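Local coordinates for thioredoxin peroxidase 2 (Plasmodium falciparum, PDB 2C0D), which probably reduces hydrogen peroxide and organic hydroperoxides to water and alcohols as a thioredoxin-dependent 2-Cys peroxiredoxin of the malaria parasite's mitochondrion, at residues V48-F53 with K57-L62; K29-F34 with F150-N155; T69-T74 with L105-M110. All coordinates share one frame; numbering follows the deposited sequence. Where two conformers were deposited one is given.

Along the chain, contact 2 closes the widest loop, and contacts 1 and 3 lie inside it one after the other. Contacts 1 and 2 are neighbours, centres about 7 Å apart, joined through antiparallel strands 58-63 and 144-152: C59 is hydrogen-bonded to I152 and L61 to F150 through their backbones. Together they pack the N-terminal loop and the turn after strand 45-49 against the central sheet of the thioredoxin-like fold. Contact 3 lies across the chain's centre, about 22 Å from contact 1 and about 26 Å from contact 2, centre to centre. Strand 58-63 leads on to the 69-74 loop of contact 3, so the predicted catalytic C72 follows a strand of that same sheet.

Contact 1 (V48-F53 with K57-L62); sequences VDLSSF and KYCCLL
The ring of F53 overlaps the thiol of C59, its CD2 lying 3.6 Å from SG. This is a cysteine sulfur-aromatic contact, with the sulfur 4.2 Å from the ring centroid and obliquely placed. It belongs to the thioredoxin-like fold of the peroxiredoxins: strand 45-49 ends the N-terminal hairpin, and a short turn carries the chain into strand 58-63 of the central sheet. Strand 45-49 itself does not reach strand 58-63 here; L50 and F53, in the turn after it, make the contact. L50 lies deeper: chi1 of -161° sets CG beside the carbonyl carbon, and chi2 then turns CD1 to C59 SG at 3.9 Å, with the L61 CD2 methyl as second neighbour. At the outer end K57 lays its aliphatic chain across F53, CD 3.8 Å from CD1 of the ring, before bending at chi3 to carry NZ away to a salt bridge with E92 on strand 91-97. The connection itself is closed by the backbone: K57 N donates to F53 O at 2.9 Å. Before F53, the turn is pinned by D49. Its carboxylate takes the backbone N of S51 in an Asx turn, and S51 OG meets the same OD1 from the same face. D49 O in turn accepts both S52 N and S52 OG, and that hydroxyl also sits 3.7 Å above the plane of the F53 ring, offset toward its rim.

Contact 2 (K29-F34 with F150-N155); sequences KKAYNF and FIIDKN
A31 turns its CB methyl toward strand 144-152 and meets the tip of I152, CB to CD1 measuring 3.7 Å. The branch of I152 that does this is CG1, which sits beside the backbone N (chi1 -49°) and carries CD1 up to the loop; the second branch, CG2, follows at 4.1 Å from the same A31 CB. I152 was modelled in two conformers, and these distances belong to one of them. Both side chains share a further apolar neighbour, V158, which touches each of them, and C59 touches I152 from strand 58-63.

N155 takes part through its main chain. K30 runs past it along the surface, bent at each of its last three torsions, and brings NZ to N155 O at 3.0 Å. The amine approaches almost head-on, with a C=O...N angle of 173°, and CE comes to 3.4 Å from the same oxygen.

N155 lies in the turn of a beta-hairpin, where strand 144-152 doubles back into strand 158-164 within the thioredoxin-like domain. The segment 29-34, itself without regular secondary structure, runs beside this turn on its way into strand 35-39, and A31 makes a backbone hydrogen bond with G156 there, as does K29 with V158. D153 shapes the turn from within. Its OD1 accepts N155 N at 2.9 Å, closing an Asx turn, and the amide comes in from above the carboxylate plane, 52° out of it. The same OD1 also takes the backbone N of C157, while OD2 of D153 is held by a salt bridge to R159.

Contact 3 (T69-T74 with L105-M110); sequences TFVCPT and LAWKNM
A backbone bond of 2.9 Å from N109 N to L105 O closes the helical turn that holds W107, and the indole of W107 reaches from there to V71 and P73. Through this indole, helix 101-109 packs against the peroxidatic loop of a typical 2-Cys peroxiredoxin, the segment leading into helix 73-81 with C72 just ahead of it. CZ2 of the benzo ring does the touching. A chi1 of -156° swings the indole away from its own backbone N and carries CZ2 to 3.6 Å from V71 CG2, while P73 presents its CA to the same carbon at 3.8 Å. Both approach the ring obliquely; the carbonyl carbon of C72, between them, lies near the indole plane at the edge. Around the rest of the ring, Y64 meets it with the planes about 40° apart, and NE1 makes a weak hydrogen bond to G115 O. The contact thus rests on the residues flanking C72, the predicted sulfenic acid-forming cysteine: V71 through CG2 and P73 through CA and CB. C72 CB points away from W107, and SG forms a disulfide with C192 SG of the second subunit.

Contact 1 (V48-F53 with K57-L62)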
ATOM      1  N   VAL B  48      -6.367 -10.471  22.413  1.00 14.54           N
ATOM      2  CA  VAL B  48      -5.382 -10.440  21.340  1.00 16.02           C
ATOM      3  C   VAL B  48      -4.422  -9.317  21.633  1.00 16.86           C
ATOM      4  O   VAL B  48      -4.817  -8.165  21.736  1.00 18.03           O
ATOM      5  CB  VAL B  48      -6.044 -10.162  19.954  1.00 15.13           C
ATOM      6  CG1 VAL B  48      -4.982 -10.125  18.849  1.00 14.36           C
ATOM      7  CG2 VAL B  48      -7.110 -11.240  19.675  1.00 15.30           C
ATOM      8  N   ASP B  49      -3.155  -9.682  21.754  1.00 18.41           N
ATOM      9  CA  ASP B  49      -2.092  -8.778  22.154  1.00 19.38           C
ATOM     10  C   ASP B  49      -1.041  -8.866  21.062  1.00 18.50           C
ATOM     11  O   ASP B  49      -0.453  -9.929  20.883  1.00 17.17           O
ATOM     12  CB  ASP B  49      -1.509  -9.312  23.475  1.00 20.91           C
ATOM     13  CG  ASP B  49      -0.330  -8.513  23.982  1.00 25.21           C
ATOM     14  OD1 ASP B  49      -0.028  -7.441  23.396  1.00 31.35           O
ATOM     15  OD2 ASP B  49       0.303  -8.976  24.980  1.00 32.01           O
ATOM     16  N   LEU B  50      -0.794  -7.767  20.349  1.00 18.42           N
ATOM     17  CA  LEU B  50       0.125  -7.822  19.203  1.00 19.42           C
ATOM     18  C   LEU B  50       1.501  -8.275  19.665  1.00 19.63           C
ATOM     19  O   LEU B  50       2.184  -9.039  18.973  1.00 19.81           O
ATOM     20  CB  LEU B  50       0.224  -6.481  18.477  1.00 19.84           C
ATOM     21  CG  LEU B  50       0.781  -6.558  17.053  1.00 20.46           C
ATOM     22  CD1 LEU B  50      -0.128  -7.502  16.214  1.00 20.36           C
ATOM     23  CD2 LEU B  50       0.858  -5.159  16.425  1.00 19.22           C
ATOM     24  N   SER B  51       1.896  -7.835  20.859  1.00 19.95           N
ATOM     25  CA  SER B  51       3.249  -8.111  21.323  1.00 21.04           C
ATOM     26  C   SER B  51       3.489  -9.583  21.574  1.00 21.00           C
ATOM     27  O   SER B  51       4.640 -10.018  21.589  1.00 20.80           O
ATOM     28  CB  SER B  51       3.639  -7.276  22.548  1.00 21.91           C
ATOM     29  OG  SER B  51       2.872  -7.646  23.664  1.00 24.01           O
ATOM     30  N   SER B  52       2.416 -10.367  21.687  1.00 20.37           N
ATOM     31  CA  SER B  52       2.574 -11.812  21.861  1.00 20.97           C
ATOM     32  C   SER B  52       3.223 -12.526  20.673  1.00 21.16           C
ATOM     33  O   SER B  52       3.753 -13.626  20.832  1.00 21.55           O
ATOM     34  CB  SER B  52       1.260 -12.505  22.231  1.00 21.01           C
ATOM     35  OG  SER B  52       0.361 -12.570  21.140  1.00 24.42           O
ATOM     36  N   PHE B  53       3.182 -11.906  19.495  1.00 19.31           N
ATOM     37  CA  PHE B  53       3.718 -12.541  18.292  1.00 19.20           C
ATOM     38  C   PHE B  53       5.202 -12.208  18.074  1.00 18.85           C
ATOM     39  O   PHE B  53       5.865 -12.805  17.223  1.00 18.16           O
ATOM     40  CB  PHE B  53       2.860 -12.151  17.078  1.00 19.11           C
ATOM     41  CG  PHE B  53       1.413 -12.565  17.219  1.00 18.78           C
ATOM     42  CD1 PHE B  53       1.054 -13.907  17.083  1.00 21.98           C
ATOM     43  CD2 PHE B  53       0.423 -11.630  17.525  1.00 21.76           C
ATOM     44  CE1 PHE B  53      -0.275 -14.328  17.230  1.00 20.76           C
ATOM     45  CE2 PHE B  53      -0.942 -12.038  17.661  1.00 21.96           C
ATOM     46  CZ  PHE B  53      -1.280 -13.402  17.514  1.00 20.89           C
ATOM     47  N   LYS B  57       6.112 -14.851  15.154  1.00 16.17           N
ATOM     48  CA  LYS B  57       5.345 -14.880  13.912  1.00 14.18           C
ATOM     49  C   LYS B  57       5.291 -13.474  13.299  1.00 12.42           C
ATOM     50  O   LYS B  57       5.346 -12.470  14.031  1.00 11.50           O
ATOM     51  CB  LYS B  57       3.882 -15.264  14.199  1.00 15.11           C
ATOM     52  CG  LYS B  57       3.679 -16.582  14.947  1.00 19.38           C
ATOM     53  CD  LYS B  57       2.221 -16.894  15.010  1.00 20.94           C
ATOM     54  CE  LYS B  57       1.780 -17.417  13.682  1.00 24.13           C
ATOM     55  NZ  LYS B  57       0.584 -18.231  13.934  1.00 28.41           N
ATOM     56  N   TYR B  58       5.187 -13.426  11.975  1.00  9.25           N
ATOM     57  CA  TYR B  58       4.777 -12.207  11.261  1.00  9.73           C
ATOM     58  C   TYR B  58       3.288 -12.027  11.508  1.00  9.42           C
ATOM     59  O   TYR B  58       2.602 -13.005  11.846  1.00  9.47           O
ATOM     60  CB  TYR B  58       4.975 -12.372   9.755  1.00 10.30           C
ATOM     61  CG  TYR B  58       6.424 -12.458   9.345  1.00 12.11           C
ATOM     62  CD1 TYR B  58       7.123 -11.316   8.964  1.00 12.06           C
ATOM     63  CD2 TYR B  58       7.080 -13.686   9.314  1.00 14.50           C
ATOM     64  CE1 TYR B  58       8.470 -11.396   8.586  1.00 16.18           C
ATOM     65  CE2 TYR B  58       8.437 -13.784   8.930  1.00 14.69           C
ATOM     66  CZ  TYR B  58       9.108 -12.632   8.579  1.00 15.15           C
ATOM     67  OH  TYR B  58      10.426 -12.719   8.193  1.00 16.62           O
ATOM     68  N   CYS B  59       2.794 -10.792  11.379  1.00  9.08           N
ATOM     69  CA  CYS B  59       1.342 -10.552  11.422  1.00 10.47           C
ATOM     70  C   CYS B  59       0.897  -9.842  10.166  1.00  9.75           C
ATOM     71  O   CYS B  59       1.640  -9.002   9.631  1.00 10.48           O
ATOM     72  CB  CYS B  59       0.980  -9.659  12.598  1.00 11.55           C
ATOM     73  SG  CYS B  59       1.257 -10.481  14.175  1.00 20.53           S
ATOM     74  N   CYS B  60      -0.304 -10.157   9.702  1.00  8.80           N
ATOM     75  CA  CYS B  60      -0.923  -9.396   8.612  1.00  7.98           C
ATOM     76  C   CYS B  60      -2.208  -8.815   9.225  1.00  7.45           C
ATOM     77  O   CYS B  60      -3.078  -9.573   9.638  1.00  7.85           O
ATOM     78  CB  CYS B  60      -1.226 -10.307   7.417  1.00  8.68           C
ATOM     79  SG  CYS B  60      -2.141  -9.481   6.134  1.00 13.34           S
ATOM     80  N   LEU B  61      -2.270  -7.494   9.364  1.00  6.12           N
ATOM     81  CA  LEU B  61      -3.469  -6.851   9.904  1.00  5.96           C
ATOM     82  C   LEU B  61      -4.360  -6.456   8.736  1.00  6.77           C
ATOM     83  O   LEU B  61      -3.934  -5.665   7.867  1.00  7.78           O
ATOM     84  CB  LEU B  61      -3.125  -5.589  10.691  1.00  8.15           C
ATOM     85  CG  LEU B  61      -2.062  -5.752  11.769  1.00  7.20           C
ATOM     86  CD1 LEU B  61      -1.887  -4.457  12.578  1.00  9.82           C
ATOM     87  CD2 LEU B  61      -2.365  -6.980  12.691  1.00  9.10           C
ATOM     88  N   LEU B  62      -5.592  -6.941   8.717  1.00  5.36           N
ATOM     89  CA  LEU B  62      -6.500  -6.674   7.627  1.00  6.05           C
ATOM     90  C   LEU B  62      -7.681  -5.876   8.186  1.00  7.27           C
ATOM     91  O   LEU B  62      -8.567  -6.458   8.837  1.00  7.14           O
ATOM     92  CB  LEU B  62      -6.977  -8.020   7.039  1.00  7.75           C
ATOM     93  CG  LEU B  62      -7.908  -8.025   5.827  1.00  9.11           C
ATOM     94  CD1 LEU B  62      -7.175  -7.636   4.549  1.00  9.56           C
ATOM     95  CD2 LEU B  62      -8.524  -9.425   5.671  1.00 11.34           C
TER

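Contact 2 (K29-F34 with F150-N155)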
ATOM      1  N   LYS B  29       8.641   1.972  11.378  1.00 24.86           N
ATOM      2  CA  LYS B  29       8.496   2.289  12.787  1.00 23.17           C
ATOM      3  C   LYS B  29       7.893   1.086  13.523  1.00 21.88           C
ATOM      4  O   LYS B  29       7.390   0.133  12.882  1.00 19.67           O
ATOM      5  CB  LYS B  29       7.690   3.584  12.964  1.00 23.38           C
ATOM      6  CG  LYS B  29       8.349   4.837  12.285  1.00 25.58           C
ATOM      7  N   LYS B  30       7.992   1.117  14.851  1.00 19.99           N
ATOM      8  CA  LYS B  30       7.428   0.050  15.692  1.00 18.94           C
ATOM      9  C   LYS B  30       5.906   0.095  15.659  1.00 16.99           C
ATOM     10  O   LYS B  30       5.303   1.144  15.911  1.00 17.44           O
ATOM     11  CB  LYS B  30       7.891   0.172  17.140  1.00 20.07           C
ATOM     12  CG  LYS B  30       9.293  -0.401  17.438  1.00 23.54           C
ATOM     13  CD  LYS B  30       9.356  -1.904  17.142  1.00 29.29           C
ATOM     14  CE  LYS B  30       9.006  -2.748  18.347  1.00 33.04           C
ATOM     15  NZ  LYS B  30      10.228  -3.502  18.773  1.00 36.11           N
ATOM     16  N   ALA B  31       5.295  -1.061  15.433  1.00 14.10           N
ATOM     17  CA  ALA B  31       3.849  -1.146  15.281  1.00 12.46           C
ATOM     18  C   ALA B  31       3.140  -0.837  16.616  1.00 11.25           C
ATOM     19  O   ALA B  31       3.624  -1.192  17.681  1.00 11.08           O
ATOM     20  CB  ALA B  31       3.483  -2.537  14.805  1.00 12.27           C
ATOM     21  N   TYR B  32       1.993  -0.189  16.520  1.00  9.76           N
ATOM     22  CA  TYR B  32       1.151   0.049  17.678  1.00 10.30           C
ATOM     23  C   TYR B  32       0.712  -1.271  18.281  1.00  9.67           C
ATOM     24  O   TYR B  32       0.044  -2.091  17.624  1.00  9.20           O
ATOM     25  CB  TYR B  32      -0.066   0.887  17.255  1.00 10.61           C
ATOM     26  CG  TYR B  32      -1.097   1.067  18.370  1.00  8.12           C
ATOM     27  CD1 TYR B  32      -0.808   1.851  19.507  1.00 12.26           C
ATOM     28  CD2 TYR B  32      -2.355   0.479  18.277  1.00  9.07           C
ATOM     29  CE1 TYR B  32      -1.753   2.034  20.531  1.00 12.29           C
ATOM     30  CE2 TYR B  32      -3.326   0.675  19.315  1.00  8.85           C
ATOM     31  CZ  TYR B  32      -2.997   1.444  20.429  1.00 13.31           C
ATOM     32  OH  TYR B  32      -3.924   1.655  21.460  1.00 11.81           O
ATOM     33  N   ASN B  33       1.079  -1.466  19.552  1.00 11.37           N
ATOM     34  CA  ASN B  33       0.833  -2.707  20.251  1.00 13.37           C
ATOM     35  C   ASN B  33      -0.523  -2.670  20.951  1.00 15.23           C
ATOM     36  O   ASN B  33      -0.626  -2.263  22.089  1.00 15.73           O
ATOM     37  CB  ASN B  33       1.949  -2.903  21.300  1.00 13.99           C
ATOM     38  CG  ASN B  33       1.860  -4.216  22.036  1.00 17.71           C
ATOM     39  OD1 ASN B  33       1.155  -5.164  21.632  1.00 20.70           O
ATOM     40  ND2 ASN B  33       2.610  -4.293  23.164  1.00 19.44           N
ATOM     41  N   PHE B  34      -1.553  -3.150  20.284  1.00 15.29           N
ATOM     42  CA  PHE B  34      -2.893  -3.076  20.863  1.00 16.02           C
ATOM     43  C   PHE B  34      -3.203  -4.263  21.740  1.00 16.22           C
ATOM     44  O   PHE B  34      -2.545  -5.301  21.663  1.00 16.61           O
ATOM     45  CB  PHE B  34      -3.929  -2.969  19.757  1.00 16.08           C
ATOM     46  CG  PHE B  34      -3.867  -4.078  18.744  1.00 16.39           C
ATOM     47  CD1 PHE B  34      -4.573  -5.267  18.944  1.00 16.92           C
ATOM     48  CD2 PHE B  34      -3.138  -3.918  17.569  1.00 14.89           C
ATOM     49  CE1 PHE B  34      -4.530  -6.271  17.990  1.00 17.33           C
ATOM     50  CE2 PHE B  34      -3.098  -4.906  16.618  1.00 17.54           C
ATOM     51  CZ  PHE B  34      -3.803  -6.090  16.825  1.00 17.19           C
ATOM     52  N   PHE B 150      -1.629  -4.157   6.770  1.00  4.88           N
ATOM     53  CA  PHE B 150      -0.241  -3.941   7.241  1.00  5.08           C
ATOM     54  C   PHE B 150       0.449  -5.262   7.467  1.00  5.96           C
ATOM     55  O   PHE B 150      -0.176  -6.215   7.961  1.00  7.16           O
ATOM     56  CB  PHE B 150      -0.285  -3.178   8.586  1.00  5.67           C
ATOM     57  CG  PHE B 150      -0.906  -1.801   8.453  1.00  6.16           C
ATOM     58  CD1 PHE B 150      -0.092  -0.680   8.245  1.00  9.13           C
ATOM     59  CD2 PHE B 150      -2.294  -1.632   8.476  1.00  7.04           C
ATOM     60  CE1 PHE B 150      -0.659   0.592   8.112  1.00  9.35           C
ATOM     61  CE2 PHE B 150      -2.871  -0.368   8.307  1.00  9.22           C
ATOM     62  CZ  PHE B 150      -2.053   0.742   8.111  1.00  8.73           C
ATOM     63  N   ILE B 151       1.746  -5.325   7.194  1.00  5.30           N
ATOM     64  CA  ILE B 151       2.508  -6.523   7.529  1.00  5.74           C
ATOM     65  C   ILE B 151       3.494  -6.111   8.615  1.00  6.56           C
ATOM     66  O   ILE B 151       4.258  -5.113   8.452  1.00  6.29           O
ATOM     67  CB  ILE B 151       3.276  -7.082   6.294  1.00  5.96           C
ATOM     68  CG1 ILE B 151       2.319  -7.436   5.153  1.00  8.30           C
ATOM     69  CG2 ILE B 151       4.198  -8.294   6.716  1.00  7.27           C
ATOM     70  CD1 ILE B 151       1.280  -8.448   5.549  1.00 10.76           C
ATOM     71  N   ILE B 152       3.493  -6.878   9.697  1.00  6.70           N
ATOM     72  CA  ILE B 152       4.315  -6.639  10.876  0.50  7.28           C
ATOM     73  C   ILE B 152       5.366  -7.760  10.965  1.00  7.85           C
ATOM     74  O   ILE B 152       5.013  -8.936  10.879  1.00  7.82           O
ATOM     75  CB  ILE B 152       3.413  -6.690  12.152  0.50  7.46           C
ATOM     76  CG1 ILE B 152       2.160  -5.805  11.981  0.50  7.94           C
ATOM     77  CG2 ILE B 152       4.209  -6.383  13.439  0.50  7.64           C
ATOM     78  CD1 ILE B 152       2.442  -4.327  11.765  0.50  7.72           C
ATOM     79  N   ASP B 153       6.640  -7.429  11.132  1.00  8.70           N
ATOM     80  CA  ASP B 153       7.629  -8.523  11.185  1.00  9.53           C
ATOM     81  C   ASP B 153       7.810  -9.091  12.599  1.00 11.18           C
ATOM     82  O   ASP B 153       7.102  -8.709  13.556  1.00 10.73           O
ATOM     83  CB  ASP B 153       8.962  -8.090  10.498  1.00 10.44           C
ATOM     84  CG  ASP B 153       9.745  -7.069  11.328  1.00 13.26           C
ATOM     85  OD1 ASP B 153       9.435  -6.900  12.536  1.00 11.03           O
ATOM     86  OD2 ASP B 153      10.698  -6.438  10.784  1.00 15.36           O
ATOM     87  N   LYS B 154       8.753 -10.022  12.739  1.00 13.10           N
ATOM     88  CA  LYS B 154       8.958 -10.688  14.022  1.00 15.42           C
ATOM     89  C   LYS B 154       9.609  -9.799  15.101  1.00 15.84           C
ATOM     90  O   LYS B 154       9.663 -10.204  16.265  1.00 17.35           O
ATOM     91  CB  LYS B 154       9.751 -11.985  13.830  1.00 15.47           C
ATOM     92  CG  LYS B 154       9.025 -13.030  12.999  1.00 17.95           C
ATOM     93  CD  LYS B 154       9.792 -14.370  12.898  1.00 18.34           C
ATOM     94  CE  LYS B 154      10.896 -14.307  11.832  1.00 26.46           C
ATOM     95  NZ  LYS B 154      11.670 -15.591  11.795  1.00 30.48           N
ATOM     96  N   ASN B 155      10.106  -8.620  14.708  1.00 15.95           N
ATOM     97  CA  ASN B 155      10.617  -7.617  15.624  1.00 16.52           C
ATOM     98  C   ASN B 155       9.565  -6.565  15.986  1.00 15.60           C
ATOM     99  O   ASN B 155       9.839  -5.637  16.744  1.00 16.96           O
ATOM    100  CB  ASN B 155      11.866  -6.949  15.029  1.00 17.16           C
ATOM    101  CG  ASN B 155      13.054  -7.910  14.962  1.00 22.56           C
ATOM    102  OD1 ASN B 155      13.229  -8.750  15.847  1.00 27.96           O
ATOM    103  ND2 ASN B 155      13.840  -7.819  13.888  1.00 26.81           N
TER

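Contact 3 (T69-T74 with L105-M110)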
ATOM      1  N   THR B  69     -23.016  -0.132   3.134  1.00 11.86           N
ATOM      2  CA  THR B  69     -22.530   0.479   1.895  1.00 12.96           C
ATOM      3  C   THR B  69     -21.251  -0.205   1.417  1.00 13.61           C
ATOM      4  O   THR B  69     -21.137  -0.528   0.210  1.00 14.39           O
ATOM      5  CB  THR B  69     -22.312   1.982   2.028  1.00 13.68           C
ATOM      6  OG1 THR B  69     -23.564   2.584   2.380  1.00 15.28           O
ATOM      7  CG2 THR B  69     -21.869   2.577   0.676  1.00 14.20           C
ATOM      8  N   PHE B  70     -20.310  -0.428   2.338  1.00 12.49           N
ATOM      9  CA  PHE B  70     -18.957  -0.871   1.943  1.00 11.87           C
ATOM     10  C   PHE B  70     -18.521  -2.282   2.355  1.00 12.10           C
ATOM     11  O   PHE B  70     -17.395  -2.713   2.027  1.00 11.64           O
ATOM     12  CB  PHE B  70     -17.931   0.146   2.441  1.00 12.64           C
ATOM     13  CG  PHE B  70     -18.048   1.487   1.787  1.00 14.29           C
ATOM     14  CD1 PHE B  70     -17.745   1.646   0.422  1.00 16.38           C
ATOM     15  CD2 PHE B  70     -18.477   2.579   2.505  1.00 15.16           C
ATOM     16  CE1 PHE B  70     -17.853   2.894  -0.193  1.00 17.30           C
ATOM     17  CE2 PHE B  70     -18.582   3.852   1.887  1.00 17.42           C
ATOM     18  CZ  PHE B  70     -18.265   3.991   0.540  1.00 15.92           C
ATOM     19  N   VAL B  71     -19.388  -3.020   3.053  1.00 10.67           N
ATOM     20  CA  VAL B  71     -19.020  -4.361   3.492  1.00 11.60           C
ATOM     21  C   VAL B  71     -18.704  -5.299   2.300  1.00 12.75           C
ATOM     22  O   VAL B  71     -19.407  -5.279   1.275  1.00 12.84           O
ATOM     23  CB  VAL B  71     -20.116  -4.987   4.395  1.00 11.06           C
ATOM     24  CG1 VAL B  71     -21.487  -5.123   3.599  1.00 10.83           C
ATOM     25  CG2 VAL B  71     -19.628  -6.300   5.005  1.00 12.23           C
ATOM     26  N   CYS B  72     -17.644  -6.094   2.455  1.00 13.30           N
ATOM     27  CA  CYS B  72     -17.114  -6.936   1.369  1.00 13.61           C
ATOM     28  C   CYS B  72     -16.767  -8.334   1.916  1.00 12.68           C
ATOM     29  O   CYS B  72     -15.618  -8.630   2.276  1.00 11.72           O
ATOM     30  CB  CYS B  72     -15.925  -6.224   0.741  1.00 14.47           C
ATOM     31  SG  CYS B  72     -15.131  -7.195  -0.542  1.00 19.40           S
ATOM     32  N   PRO B  73     -17.781  -9.205   2.028  1.00 11.52           N
ATOM     33  CA  PRO B  73     -17.522 -10.543   2.569  1.00 11.41           C
ATOM     34  C   PRO B  73     -16.608 -11.338   1.638  1.00 11.44           C
ATOM     35  O   PRO B  73     -15.812 -12.154   2.106  1.00 11.61           O
ATOM     36  CB  PRO B  73     -18.901 -11.203   2.630  1.00 12.56           C
ATOM     37  CG  PRO B  73     -19.807 -10.361   1.810  1.00 12.00           C
ATOM     38  CD  PRO B  73     -19.203  -8.990   1.657  1.00 12.95           C
ATOM     39  N   THR B  74     -16.684 -11.067   0.341  1.00 11.95           N
ATOM     40  CA  THR B  74     -15.938 -11.859  -0.643  0.50 12.52           C
ATOM     41  C   THR B  74     -14.426 -11.854  -0.352  1.00 12.08           C
ATOM     42  O   THR B  74     -13.750 -12.874  -0.508  1.00 11.53           O
ATOM     43  CB  THR B  74     -16.238 -11.379  -2.084  0.50 13.37           C
ATOM     44  OG1 THR B  74     -17.656 -11.311  -2.280  0.50 15.57           O
ATOM     45  CG2 THR B  74     -15.633 -12.322  -3.125  0.50 13.70           C
ATOM     46  N   LEU B 105     -19.339 -12.568  15.291  1.00  5.50           N
ATOM     47  CA  LEU B 105     -19.927 -13.905  15.395  1.00  5.21           C
ATOM     48  C   LEU B 105     -21.135 -14.005  14.435  1.00  4.92           C
ATOM     49  O   LEU B 105     -21.292 -14.993  13.735  1.00  6.40           O
ATOM     50  CB  LEU B 105     -20.351 -14.202  16.838  1.00  4.95           C
ATOM     51  CG  LEU B 105     -21.036 -15.577  16.992  1.00  6.29           C
ATOM     52  CD1 LEU B 105     -20.093 -16.711  16.502  1.00  9.86           C
ATOM     53  CD2 LEU B 105     -21.462 -15.683  18.478  1.00 10.41           C
ATOM     54  N   ALA B 106     -21.999 -12.992  14.438  1.00  6.28           N
ATOM     55  CA  ALA B 106     -23.167 -12.958  13.536  1.00  7.26           C
ATOM     56  C   ALA B 106     -22.745 -13.046  12.057  1.00  8.51           C
ATOM     57  O   ALA B 106     -23.383 -13.743  11.256  1.00  9.24           O
ATOM     58  CB  ALA B 106     -23.960 -11.698  13.779  1.00  8.38           C
ATOM     59  N   TRP B 107     -21.639 -12.384  11.708  1.00  7.63           N
ATOM     60  CA  TRP B 107     -21.148 -12.403  10.313  1.00  7.83           C
ATOM     61  C   TRP B 107     -20.643 -13.810   9.943  1.00  7.65           C
ATOM     62  O   TRP B 107     -20.871 -14.304   8.805  1.00  8.23           O
ATOM     63  CB  TRP B 107     -20.031 -11.374  10.157  1.00  8.34           C
ATOM     64  CG  TRP B 107     -19.848 -10.879   8.738  1.00  8.76           C
ATOM     65  CD1 TRP B 107     -20.772 -10.845   7.720  1.00 10.55           C
ATOM     66  CD2 TRP B 107     -18.672 -10.249   8.243  1.00  9.63           C
ATOM     67  NE1 TRP B 107     -20.212 -10.235   6.599  1.00 11.23           N
ATOM     68  CE2 TRP B 107     -18.927  -9.869   6.902  1.00 11.80           C
ATOM     69  CE3 TRP B 107     -17.420  -9.990   8.797  1.00 12.59           C
ATOM     70  CZ2 TRP B 107     -17.955  -9.239   6.100  1.00 12.26           C
ATOM     71  CZ3 TRP B 107     -16.421  -9.361   7.968  1.00 11.64           C
ATOM     72  CH2 TRP B 107     -16.730  -8.999   6.654  1.00 10.57           C
ATOM     73  N   LYS B 108     -19.979 -14.473  10.890  1.00  7.80           N
ATOM     74  CA  LYS B 108     -19.475 -15.839  10.685  1.00  8.61           C
ATOM     75  C   LYS B 108     -20.620 -16.837  10.558  1.00  9.37           C
ATOM     76  O   LYS B 108     -20.563 -17.770   9.746  1.00 10.10           O
ATOM     77  CB  LYS B 108     -18.562 -16.275  11.810  1.00  8.17           C
ATOM     78  CG  LYS B 108     -17.225 -15.507  11.795  1.00  8.29           C
ATOM     79  CD  LYS B 108     -16.288 -15.918  12.939  1.00  9.72           C
ATOM     80  CE  LYS B 108     -15.640 -17.248  12.652  1.00 12.78           C
ATOM     81  NZ  LYS B 108     -14.791 -17.702  13.833  1.00 12.76           N
ATOM     82  N   ASN B 109     -21.647 -16.630  11.354  1.00  8.53           N
ATOM     83  CA  ASN B 109     -22.806 -17.535  11.342  1.00 10.12           C
ATOM     84  C   ASN B 109     -23.754 -17.365  10.143  1.00 12.50           C
ATOM     85  O   ASN B 109     -24.515 -18.299   9.810  1.00 14.59           O
ATOM     86  CB  ASN B 109     -23.540 -17.426  12.679  1.00  9.71           C
ATOM     87  CG  ASN B 109     -24.607 -18.508  12.844  1.00 14.10           C
ATOM     88  OD1 ASN B 109     -24.320 -19.709  12.742  1.00 16.30           O
ATOM     89  ND2 ASN B 109     -25.836 -18.081  12.999  1.00 18.47           N
ATOM     90  N   MET B 110     -23.690 -16.222   9.473  1.00 12.79           N
ATOM     91  CA  MET B 110     -24.604 -15.863   8.388  1.00 15.72           C
ATOM     92  C   MET B 110     -24.278 -16.688   7.147  1.00 15.87           C
ATOM     93  O   MET B 110     -23.112 -16.838   6.815  1.00 15.55           O
ATOM     94  CB  MET B 110     -24.403 -14.368   8.079  1.00 15.26           C
ATOM     95  CG  MET B 110     -25.386 -13.724   7.138  1.00 17.78           C
ATOM     96  SD  MET B 110     -24.908 -11.979   6.971  1.00 21.68           S
ATOM     97  CE  MET B 110     -25.138 -11.393   8.641  1.00 18.81           C
TER